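Local coordinates for protein Phikz039 (Pseudomonas phage phikz, PDB 3ZBQ) that belongs to the tubulin/FtsZ-like superfamily as the phage tubulin-like protein PhuZ, modelled here with guanosine-5'-diphosphate in its nucleotide pocket, at residues 176-179 and 180-184; 168-171 and 172-175; 79-82 and 83-87; 183-186 and 187-191. All blocks are in the same frame, centred on the assembly; numbering follows the deposited sequence.

Overall arrangement
Contacts 2, 1 and 4 follow one another along the chain: contact 2 is the loop leading out of strand 163-168, and contacts 1 and 4 are successive turns of helix 175-192, sharing Leu183 and Glu184. Contacts 1 and 2 both touch the guanine of GDP, and they meet where Val178 CG2 packs 3.7 Å from Asn169 OD1. Contact 4 leads away from the nucleotide; its Leu183 side chain is about 9 Å from GDP. Contact 3 joins helices 74-81 and 85-91 on the opposite side of the chain's centre from contacts 1 and 2, its centre about 29 Å from that of contact 1, yet the side chain of Ile81 is also about 9 Å from GDP.

Contact 1 (176-179 and 180-184); sequences SMVN and QNILE. With GDP (guanosine-5'-diphosphate), chain B.
Four successive i to i+4 backbone bonds join 176-179 to 180-184, from Gln180 N to Ser176 O through to Leu183 N to Asn179 O, the last at 2.9 Å, so this is regular alpha-helix close to the start of helix 175-192. Asn179 carries the contact to the ligand. With CG placed anti to the carbonyl carbon (chi1 -64°), its amide leaves the helix toward the guanine of GDP and presents OD1 to the Watson-Crick edge. That one oxygen takes two donors: GDP N1 at 2.6 Å, fairly straight with an angle of 159° at the hydrogen, and GDP N2 at 3.1 Å in a weak, more bent bond. A single carbonyl thus faces both N-H donors of this edge, N1 firmly and N2 weakly.

Val178 supports the same base by packing: its CG1 lies 3.6 Å from GDP N2. The same methyl also meets the end of Ile182 one turn on, CG1 to CD1 3.9 Å, the two side chains crossing at a slant. Ile182 also folds CG1 back over the carbonyl oxygen of Val178, which its own backbone N grips. Leu183 does much the same to Asn179, its CG 3.2 Å from Asn179 O.

Toward the interior, Ile182 reaches His167 on strand 163-168 and Val130 and Ile132 on strand 127-133, whereas Asn179 and Leu183 pack on helix 13-23 through Ile19, Leu22 and Phe23.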
loop_
_atom_site.group_PDB
_atom_site.type_symbol
_atom_site.label_atom_id
_atom_site.label_comp_id
_atom_site.label_asym_id
_atom_site.label_seq_id
_atom_site.Cartn_x
_atom_site.Cartn_y
_atom_site.Cartn_z
ATOM N N SER A 176 5.021 -12.587 -9.998
ATOM C CA SER A 176 4.895 -13.708 -9.067
ATOM C C SER A 176 5.928 -13.645 -7.931
ATOM O O SER A 176 5.649 -14.067 -6.795
ATOM C CB SER A 176 4.996 -15.045 -9.816
ATOM O OG SER A 176 6.269 -15.210 -10.417
ATOM N N MET A 177 7.110 -13.101 -8.220
ATOM C CA MET A 177 8.149 -12.964 -7.191
ATOM C C MET A 177 7.842 -11.839 -6.210
ATOM O O MET A 177 8.123 -11.953 -5.008
ATOM C CB MET A 177 9.522 -12.729 -7.822
ATOM C CG MET A 177 10.083 -13.935 -8.561
ATOM S SD MET A 177 11.419 -13.490 -9.695
ATOM C CE MET A 177 12.597 -12.712 -8.604
ATOM N N VAL A 178 7.301 -10.741 -6.728
ATOM C CA VAL A 178 6.827 -9.652 -5.889
ATOM C C VAL A 178 5.660 -10.125 -5.022
ATOM O O VAL A 178 5.604 -9.820 -3.835
ATOM C CB VAL A 178 6.425 -8.421 -6.739
ATOM C CG1 VAL A 178 5.824 -7.322 -5.858
ATOM C CG2 VAL A 178 7.638 -7.896 -7.483
ATOM N N ASN A 179 4.749 -10.904 -5.597
ATOM C CA ASN A 179 3.614 -11.411 -4.831
ATOM C C ASN A 179 4.057 -12.282 -3.672
ATOM O O ASN A 179 3.520 -12.192 -2.566
ATOM C CB ASN A 179 2.657 -12.192 -5.730
ATOM C CG ASN A 179 2.031 -11.327 -6.781
ATOM O OD1 ASN A 179 2.122 -10.107 -6.712
ATOM N ND2 ASN A 179 1.386 -11.947 -7.764
ATOM N N GLN A 180 5.042 -13.136 -3.927
ATOM C CA GLN A 180 5.555 -14.006 -2.875
ATOM C C GLN A 180 6.187 -13.205 -1.736
ATOM O O GLN A 180 5.980 -13.523 -0.554
ATOM C CB GLN A 180 6.549 -15.020 -3.452
ATOM C CG GLN A 180 7.170 -15.949 -2.403
ATOM C CD GLN A 180 6.134 -16.770 -1.636
ATOM O OE1 GLN A 180 6.259 -16.970 -0.425
ATOM N NE2 GLN A 180 5.116 -17.248 -2.337
ATOM N N ASN A 181 6.951 -12.169 -2.074
ATOM C CA ASN A 181 7.514 -11.316 -1.031
ATOM C C ASN A 181 6.415 -10.629 -0.228
ATOM O O ASN A 181 6.491 -10.529 0.994
ATOM C CB ASN A 181 8.512 -10.290 -1.578
ATOM C CG ASN A 181 9.424 -9.723 -0.477
ATOM O OD1 ASN A 181 9.341 -8.546 -0.111
ATOM N ND2 ASN A 181 10.286 -10.578 0.066
ATOM N N ILE A 182 5.371 -10.191 -0.916
ATOM C CA ILE A 182 4.246 -9.563 -0.238
ATOM C C ILE A 182 3.532 -10.522 0.721
ATOM O O ILE A 182 3.176 -10.139 1.834
ATOM C CB ILE A 182 3.265 -8.950 -1.263
ATOM C CG1 ILE A 182 3.885 -7.675 -1.862
ATOM C CG2 ILE A 182 1.922 -8.659 -0.598
ATOM C CD1 ILE A 182 3.099 -7.074 -3.022
ATOM N N LEU A 183 3.332 -11.770 0.304
ATOM C CA LEU A 183 2.686 -12.760 1.173
ATOM C C LEU A 183 3.522 -12.994 2.427
ATOM O O LEU A 183 2.989 -13.105 3.549
ATOM C CB LEU A 183 2.487 -14.077 0.426
ATOM C CG LEU A 183 1.587 -13.954 -0.799
ATOM C CD1 LEU A 183 1.562 -15.264 -1.558
ATOM C CD2 LEU A 183 0.173 -13.535 -0.402
ATOM N N GLU A 184 4.837 -13.063 2.239
ATOM C CA GLU A 184 5.741 -13.210 3.373
ATOM C C GLU A 184 5.554 -12.060 4.358
ATOM O O GLU A 184 5.567 -12.265 5.574
ATOM C CB GLU A 184 7.198 -13.269 2.897
ATOM C CG GLU A 184 7.545 -14.532 2.134
ATOM C CD GLU A 184 8.709 -15.275 2.747
ATOM O OE1 GLU A 184 9.688 -14.609 3.162
ATOM O OE2 GLU A 184 8.638 -16.524 2.822
HETATM P PB GDP B . -6.484 -1.019 -9.962
HETATM O O1B GDP B . -7.519 -2.114 -10.015
HETATM O O2B GDP B . -6.082 -0.740 -8.527
HETATM O O3B GDP B . -6.969 0.245 -10.628
HETATM O O3A GDP B . -5.150 -1.446 -10.750
HETATM P PA GDP B . -4.409 -2.870 -10.661
HETATM O O1A GDP B . -5.209 -4.064 -11.125
HETATM O O2A GDP B . -3.868 -3.085 -9.262
HETATM O "O5'" GDP B . -3.194 -2.660 -11.672
HETATM C "C5'" GDP B . -2.294 -1.567 -11.533
HETATM C "C4'" GDP B . -0.861 -2.088 -11.630
HETATM O "O4'" GDP B . -0.570 -2.888 -10.483
HETATM C "C3'" GDP B . -0.615 -3.004 -12.814
HETATM O "O3'" GDP B . -0.251 -2.233 -13.970
HETATM C "C2'" GDP B . 0.516 -3.878 -12.329
HETATM O "O2'" GDP B . 1.755 -3.184 -12.489
HETATM C "C1'" GDP B . 0.309 -3.957 -10.834
HETATM N N9 GDP B . -0.361 -5.210 -10.424
HETATM C C8 GDP B . -1.646 -5.568 -10.611
HETATM N N7 GDP B . -1.891 -6.787 -10.072
HETATM C C5 GDP B . -0.746 -7.222 -9.507
HETATM C C6 GDP B . -0.292 -8.422 -8.768
HETATM O O6 GDP B . -1.082 -9.365 -8.510
HETATM N N1 GDP B . 0.992 -8.449 -8.365
HETATM C C2 GDP B . 1.861 -7.448 -8.620
HETATM N N2 GDP B . 3.147 -7.542 -8.201
HETATM N N3 GDP B . 1.514 -6.328 -9.289
HETATM C C4 GDP B . 0.252 -6.171 -9.745
#

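Contact 2 (168-171 and 172-175); sequences ENVE and GIPQ. With GDP (guanosine-5'-diphosphate), chain B.
Asn169 and Gln175 both carry CG anti to the carbonyl carbon (chi1 -86° and -69°), and Gln175 then runs on extended, which brings the two amides together beside the guanine of GDP. Between them the loop from strand 163-168 to helix 175-192 reverses in a type II beta turn, Val170 to Ile173, closed by Ile173 N to Val170 O at 2.9 Å. Gly172 takes the third position with positive phi, as is usual in a type II turn.

Asn169, itself the centre of an inverse gamma turn, meets the base at its edge. OD1 accepts from GDP N2 at 2.9 Å, while ND2 donates almost straight to GDP N3 (169° at the hydrogen) and also to the ribose O2' at 3.1 Å. One amide therefore pairs with two neighbouring base atoms and also reaches the sugar, and the complementary donor and acceptor settle which way round the amide is turned. A backbone hydrogen bond between Asn169 and Gly133 ties this residue to the end of strand 127-133.

Gln175 comes from a different direction. Its side chain lies over one face of the guanine, the amide nearly parallel to the ring, with OE1 3.5 Å from GDP N3. Edge and face of the same base are thus held by residues at the two ends of the loop. At the turn itself, Val170 and Ile173 point the same way and lie side by side, CB of Val170 3.7 Å from CG1 of Ile173.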
loop_
_atom_site.group_PDB
_atom_site.type_symbol
_atom_site.label_atom_id
_atom_site.label_comp_id
_atom_site.label_asym_id
_atom_site.label_seq_id
_atom_site.Cartn_x
_atom_site.Cartn_y
_atom_site.Cartn_z
ATOM N N GLU A 168 8.523 -2.912 -5.449
ATOM C CA GLU A 168 8.551 -2.391 -6.808
ATOM C C GLU A 168 8.377 -3.500 -7.818
ATOM O O GLU A 168 9.045 -4.535 -7.726
ATOM C CB GLU A 168 9.881 -1.699 -7.032
ATOM C CG GLU A 168 9.958 -0.935 -8.324
ATOM C CD GLU A 168 11.167 -0.049 -8.340
ATOM O OE1 GLU A 168 11.219 0.895 -7.518
ATOM O OE2 GLU A 168 12.064 -0.312 -9.158
ATOM N N ASN A 169 7.477 -3.294 -8.781
ATOM C CA ASN A 169 7.414 -4.162 -9.944
ATOM C C ASN A 169 8.560 -3.747 -10.855
ATOM O O ASN A 169 8.384 -2.924 -11.759
ATOM C CB ASN A 169 6.079 -4.010 -10.688
ATOM C CG ASN A 169 4.973 -4.901 -10.122
ATOM O OD1 ASN A 169 5.216 -5.761 -9.271
ATOM N ND2 ASN A 169 3.748 -4.713 -10.619
ATOM N N VAL A 170 9.743 -4.287 -10.581
ATOM C CA VAL A 170 10.910 -3.988 -11.393
ATOM C C VAL A 170 10.648 -4.495 -12.801
ATOM O O VAL A 170 10.318 -5.664 -13.006
ATOM C CB VAL A 170 12.191 -4.611 -10.821
ATOM C CG1 VAL A 170 13.375 -4.250 -11.692
ATOM C CG2 VAL A 170 12.438 -4.088 -9.403
ATOM N N GLU A 171 10.747 -3.586 -13.761
ATOM C CA GLU A 171 10.538 -3.915 -15.158
ATOM C C GLU A 171 11.346 -5.158 -15.527
ATOM O O GLU A 171 12.571 -5.180 -15.361
ATOM C CB GLU A 171 10.966 -2.719 -16.003
ATOM C CG GLU A 171 10.671 -2.811 -17.467
ATOM C CD GLU A 171 11.190 -1.590 -18.212
ATOM O OE1 GLU A 171 12.321 -1.135 -17.911
ATOM O OE2 GLU A 171 10.470 -1.093 -19.107
ATOM N N GLY A 172 10.656 -6.205 -15.982
ATOM C CA GLY A 172 11.318 -7.443 -16.365
ATOM C C GLY A 172 11.210 -8.581 -15.363
ATOM O O GLY A 172 11.361 -9.751 -15.728
ATOM N N ILE A 173 10.956 -8.251 -14.095
ATOM C CA ILE A 173 10.878 -9.271 -13.053
ATOM C C ILE A 173 9.446 -9.792 -12.947
ATOM O O ILE A 173 8.501 -9.000 -12.905
ATOM C CB ILE A 173 11.308 -8.709 -11.678
ATOM C CG1 ILE A 173 12.750 -8.197 -11.729
ATOM C CG2 ILE A 173 11.152 -9.764 -10.593
ATOM C CD1 ILE A 173 13.771 -9.272 -12.091
ATOM N N PRO A 174 9.280 -11.123 -12.934
ATOM C CA PRO A 174 7.948 -11.735 -12.822
ATOM C C PRO A 174 7.196 -11.213 -11.601
ATOM O O PRO A 174 7.756 -11.221 -10.501
ATOM C CB PRO A 174 8.262 -13.222 -12.645
ATOM C CG PRO A 174 9.586 -13.414 -13.324
ATOM C CD PRO A 174 10.343 -12.120 -13.172
ATOM N N GLN A 175 5.955 -10.771 -11.783
ATOM C CA GLN A 175 5.184 -10.252 -10.659
ATOM C C GLN A 175 4.969 -11.319 -9.590
ATOM O O GLN A 175 4.789 -10.997 -8.412
ATOM C CB GLN A 175 3.857 -9.663 -11.132
ATOM C CG GLN A 175 4.028 -8.380 -11.935
ATOM C CD GLN A 175 2.719 -7.845 -12.465
ATOM O OE1 GLN A 175 1.644 -8.328 -12.102
ATOM N NE2 GLN A 175 2.800 -6.846 -13.338
HETATM P PB GDP B . -6.484 -1.019 -9.962
HETATM O O1B GDP B . -7.519 -2.114 -10.015
HETATM O O2B GDP B . -6.082 -0.740 -8.527
HETATM O O3B GDP B . -6.969 0.245 -10.628
HETATM O O3A GDP B . -5.150 -1.446 -10.750
HETATM P PA GDP B . -4.409 -2.870 -10.661
HETATM O O1A GDP B . -5.209 -4.064 -11.125
HETATM O O2A GDP B . -3.868 -3.085 -9.262
HETATM O "O5'" GDP B . -3.194 -2.660 -11.672
HETATM C "C5'" GDP B . -2.294 -1.567 -11.533
HETATM C "C4'" GDP B . -0.861 -2.088 -11.630
HETATM O "O4'" GDP B . -0.570 -2.888 -10.483
HETATM C "C3'" GDP B . -0.615 -3.004 -12.814
HETATM O "O3'" GDP B . -0.251 -2.233 -13.970
HETATM C "C2'" GDP B . 0.516 -3.878 -12.329
HETATM O "O2'" GDP B . 1.755 -3.184 -12.489
HETATM C "C1'" GDP B . 0.309 -3.957 -10.834
HETATM N N9 GDP B . -0.361 -5.210 -10.424
HETATM C C8 GDP B . -1.646 -5.568 -10.611
HETATM N N7 GDP B . -1.891 -6.787 -10.072
HETATM C C5 GDP B . -0.746 -7.222 -9.507
HETATM C C6 GDP B . -0.292 -8.422 -8.768
HETATM O O6 GDP B . -1.082 -9.365 -8.510
HETATM N N1 GDP B . 0.992 -8.449 -8.365
HETATM C C2 GDP B . 1.861 -7.448 -8.620
HETATM N N2 GDP B . 3.147 -7.542 -8.201
HETATM N N3 GDP B . 1.514 -6.328 -9.289
HETATM C C4 GDP B . 0.252 -6.171 -9.745
HETATM O O HOH W 1 7.832 -6.799 -12.124
#

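Contact 3 (79-82 and 83-87); sequences ELIS and AHIPA
His84 N donates to Ile81 O at 3.0 Å, the shortest direct hydrogen bond between 79-82 and 83-87, and it comes in from above the carbonyl plane, 48° out of it. It spans three residues instead of the four of an alpha-helix, as does the weak bond from Ile85 N to Ser82 O at 3.3 Å. This is the junction between helices 74-81 and 85-91. Between Ala83 N and Glu79 O, an i to i+4 pair, a water stands in for the direct helical bond: it accepts from Ala83 N at 2.9 Å and also reaches Glu79 O, although more acceptors surround it than its protons can serve.

With CG beside the backbone N (chi1 -61°), the His84 ring turns back along the chain with its edge to the preceding carbonyls. CD2 lies 3.1 Å from Leu80 O, with that oxygen in the ring plane, so a C-H points at the carbonyl. On the buried side Ile81 and Ile85 run side by side, CD1 to CD1 4.0 Å, both packing on Ser115 of helix 109-122. Ser82 OG bonds back to Ala78 O.

Pro86 has no N-H to offer Ser82 O and instead brings CD to 4.1 Å from it. The junction therefore replaces regular helical bonding with i to i+3 bonds and a water bridge, while the C-H edge of the imidazole lies against Leu80 O and probably eases the polarity of that carbonyl.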
loop_
_atom_site.group_PDB
_atom_site.type_symbol
_atom_site.label_atom_id
_atom_site.label_comp_id
_atom_site.label_asym_id
_atom_site.label_seq_id
_atom_site.Cartn_x
_atom_site.Cartn_y
_atom_site.Cartn_z
ATOM N N GLU A 79 -12.880 10.558 -7.936
ATOM C CA GLU A 79 -14.185 11.226 -8.009
ATOM C C GLU A 79 -15.306 10.275 -7.635
ATOM O O GLU A 79 -16.287 10.661 -6.992
ATOM C CB GLU A 79 -14.474 11.700 -9.435
ATOM C CG GLU A 79 -13.803 12.973 -9.870
ATOM C CD GLU A 79 -14.198 13.350 -11.294
ATOM O OE1 GLU A 79 -15.380 13.710 -11.510
ATOM O OE2 GLU A 79 -13.333 13.277 -12.200
ATOM N N LEU A 80 -15.166 9.029 -8.074
ATOM C CA LEU A 80 -16.205 8.039 -7.867
ATOM C C LEU A 80 -16.221 7.592 -6.409
ATOM O O LEU A 80 -17.247 7.653 -5.742
ATOM C CB LEU A 80 -15.985 6.825 -8.771
ATOM C CG LEU A 80 -16.897 5.637 -8.439
ATOM C CD1 LEU A 80 -18.372 6.008 -8.582
ATOM C CD2 LEU A 80 -16.566 4.422 -9.277
ATOM N N ILE A 81 -15.062 7.166 -5.921
ATOM C CA ILE A 81 -15.004 6.419 -4.668
ATOM C C ILE A 81 -15.001 7.247 -3.380
ATOM O O ILE A 81 -15.390 6.742 -2.330
ATOM C CB ILE A 81 -13.824 5.396 -4.661
ATOM C CG1 ILE A 81 -12.460 6.099 -4.638
ATOM C CG2 ILE A 81 -13.926 4.453 -5.858
ATOM C CD1 ILE A 81 -11.894 6.310 -3.220
ATOM N N SER A 82 -14.543 8.495 -3.445
ATOM C CA SER A 82 -14.293 9.260 -2.212
ATOM C C SER A 82 -15.490 9.367 -1.271
ATOM O O SER A 82 -15.352 9.194 -0.056
ATOM C CB SER A 82 -13.760 10.651 -2.541
ATOM O OG SER A 82 -12.477 10.560 -3.135
ATOM N N ALA A 83 -16.666 9.637 -1.822
ATOM C CA ALA A 83 -17.858 9.820 -0.990
ATOM C C ALA A 83 -18.345 8.519 -0.338
ATOM O O ALA A 83 -19.141 8.552 0.602
ATOM C CB ALA A 83 -18.980 10.471 -1.794
ATOM N N HIS A 84 -17.862 7.378 -0.826
ATOM C CA HIS A 84 -18.306 6.080 -0.308
ATOM C C HIS A 84 -17.465 5.580 0.863
ATOM O O HIS A 84 -17.839 4.619 1.530
ATOM C CB HIS A 84 -18.265 5.028 -1.404
ATOM C CG HIS A 84 -19.153 5.334 -2.570
ATOM N ND1 HIS A 84 -20.411 4.788 -2.706
ATOM C CD2 HIS A 84 -18.955 6.102 -3.667
ATOM C CE1 HIS A 84 -20.951 5.210 -3.839
ATOM N NE2 HIS A 84 -20.092 6.016 -4.433
ATOM N N ILE A 85 -16.322 6.214 1.091
ATOM C CA ILE A 85 -15.371 5.733 2.101
ATOM C C ILE A 85 -15.930 5.599 3.535
ATOM O O ILE A 85 -15.696 4.577 4.186
ATOM C CB ILE A 85 -14.050 6.549 2.094
ATOM C CG1 ILE A 85 -13.331 6.389 0.750
ATOM C CG2 ILE A 85 -13.145 6.109 3.242
ATOM C CD1 ILE A 85 -12.871 4.959 0.463
ATOM N N PRO A 86 -16.663 6.618 4.035
ATOM C CA PRO A 86 -17.246 6.443 5.371
ATOM C C PRO A 86 -18.159 5.216 5.467
ATOM O O PRO A 86 -18.085 4.467 6.440
ATOM C CB PRO A 86 -18.057 7.724 5.556
ATOM C CG PRO A 86 -17.340 8.737 4.737
ATOM C CD PRO A 86 -16.901 7.978 3.514
ATOM N N ALA A 87 -18.998 4.998 4.464
ATOM C CA ALA A 87 -19.903 3.858 4.507
ATOM C C ALA A 87 -19.114 2.554 4.531
ATOM O O ALA A 87 -19.425 1.632 5.291
ATOM C CB ALA A 87 -20.842 3.885 3.311
HETATM O O HOH W 2 -16.940 10.781 -4.510
#

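Contact 4 (183-186 and 187-191); sequences LEVL and NALVI
Here is a one-turn helical contact, Val185 against Leu189 with their backbones bonded i to i+4, in the later half of helix 175-192. The two side chains lie side by side, CG1 of Val185 3.8 Å from CD1 of Leu189. Leu189 N meets Val185 O at 2.8 Å, nearly along the C=O axis, while Leu189 CG folds over the same oxygen. That carbonyl is thus bonded by an N-H and sheathed by the side chain of its own donor.

Val190 treats Leu186 O likewise: its N donates at 2.9 Å, and its CG2, anti to the carbonyl carbon, comes to 3.2 Å from the oxygen. On the polar side Glu184 O has two donors, Ala188 N at 3.0 Å and a water at 2.8 Å. The same water donates to Asn187 OD1 at 3.2 Å; Asn187 holds CG anti to its N (chi1 -178°), putting the amide within range of it.

Leu186 touches Ile19 and Phe23 of helix 13-23 as well as Ile99 and Val101 of strand 97-103. Ala188 touches Met276 and Phe278 of strand 275-281, and Leu189 packs on both Ile99 and Phe278. A long helix that begins at the nucleotide and goes on to pack against strands of both the N-terminal and C-terminal parts is the core helix, H7, of the tubulin/FtsZ fold.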
loop_
_atom_site.group_PDB
_atom_site.type_symbol
_atom_site.label_atom_id
_atom_site.label_comp_id
_atom_site.label_asym_id
_atom_site.label_seq_id
_atom_site.Cartn_x
_atom_site.Cartn_y
_atom_site.Cartn_z
ATOM N N LEU A 183 3.332 -11.770 0.304
ATOM C CA LEU A 183 2.686 -12.760 1.173
ATOM C C LEU A 183 3.522 -12.994 2.427
ATOM O O LEU A 183 2.989 -13.105 3.549
ATOM C CB LEU A 183 2.487 -14.077 0.426
ATOM C CG LEU A 183 1.587 -13.954 -0.799
ATOM C CD1 LEU A 183 1.562 -15.264 -1.558
ATOM C CD2 LEU A 183 0.173 -13.535 -0.402
ATOM N N GLU A 184 4.837 -13.063 2.239
ATOM C CA GLU A 184 5.741 -13.210 3.373
ATOM C C GLU A 184 5.554 -12.060 4.358
ATOM O O GLU A 184 5.567 -12.265 5.574
ATOM C CB GLU A 184 7.198 -13.269 2.897
ATOM C CG GLU A 184 7.545 -14.532 2.134
ATOM C CD GLU A 184 8.709 -15.275 2.747
ATOM O OE1 GLU A 184 9.688 -14.609 3.162
ATOM O OE2 GLU A 184 8.638 -16.524 2.822
ATOM N N VAL A 185 5.378 -10.849 3.840
ATOM C CA VAL A 185 5.178 -9.679 4.691
ATOM C C VAL A 185 3.832 -9.736 5.418
ATOM O O VAL A 185 3.766 -9.500 6.621
ATOM C CB VAL A 185 5.310 -8.363 3.888
ATOM C CG1 VAL A 185 4.759 -7.182 4.678
ATOM C CG2 VAL A 185 6.770 -8.122 3.489
ATOM N N LEU A 186 2.766 -10.055 4.686
ATOM C CA LEU A 186 1.428 -10.145 5.280
ATOM C C LEU A 186 1.395 -11.210 6.374
ATOM O O LEU A 186 0.857 -10.991 7.475
ATOM C CB LEU A 186 0.382 -10.435 4.195
ATOM C CG LEU A 186 0.133 -9.295 3.215
ATOM C CD1 LEU A 186 -0.805 -9.738 2.094
ATOM C CD2 LEU A 186 -0.438 -8.092 3.951
ATOM N N ASN A 187 2.007 -12.356 6.099
ATOM C CA ASN A 187 2.113 -13.389 7.117
ATOM C C ASN A 187 2.847 -12.897 8.355
ATOM O O ASN A 187 2.423 -13.154 9.484
ATOM C CB ASN A 187 2.813 -14.626 6.566
ATOM C CG ASN A 187 2.885 -15.739 7.583
ATOM O OD1 ASN A 187 3.971 -16.211 7.934
ATOM N ND2 ASN A 187 1.723 -16.153 8.086
ATOM N N ALA A 188 3.956 -12.196 8.150
ATOM C CA ALA A 188 4.746 -11.726 9.289
ATOM C C ALA A 188 3.949 -10.711 10.096
ATOM O O ALA A 188 3.940 -10.745 11.330
ATOM C CB ALA A 188 6.054 -11.123 8.812
ATOM N N LEU A 189 3.280 -9.801 9.396
ATOM C CA LEU A 189 2.484 -8.767 10.045
ATOM C C LEU A 189 1.339 -9.356 10.868
ATOM O O LEU A 189 1.111 -8.947 12.015
ATOM C CB LEU A 189 1.960 -7.775 8.999
ATOM C CG LEU A 189 3.002 -6.788 8.452
ATOM C CD1 LEU A 189 2.376 -5.901 7.369
ATOM C CD2 LEU A 189 3.606 -5.933 9.575
ATOM N N VAL A 190 0.626 -10.320 10.289
ATOM C CA VAL A 190 -0.456 -10.987 11.013
ATOM C C VAL A 190 0.056 -11.605 12.323
ATOM O O VAL A 190 -0.588 -11.473 13.370
ATOM C CB VAL A 190 -1.148 -12.043 10.135
ATOM C CG1 VAL A 190 -2.042 -12.926 10.975
ATOM C CG2 VAL A 190 -1.958 -11.358 9.031
ATOM N N ILE A 191 1.209 -12.271 12.272
ATOM C CA ILE A 191 1.843 -12.796 13.495
ATOM C C ILE A 191 2.176 -11.673 14.486
ATOM O O ILE A 191 1.858 -11.768 15.692
ATOM C CB ILE A 191 3.136 -13.597 13.164
ATOM C CG1 ILE A 191 2.805 -14.871 12.377
ATOM C CG2 ILE A 191 3.915 -13.950 14.436
ATOM C CD1 ILE A 191 4.025 -15.585 11.826
HETATM O O HOH W 3 6.455 -14.605 6.775
#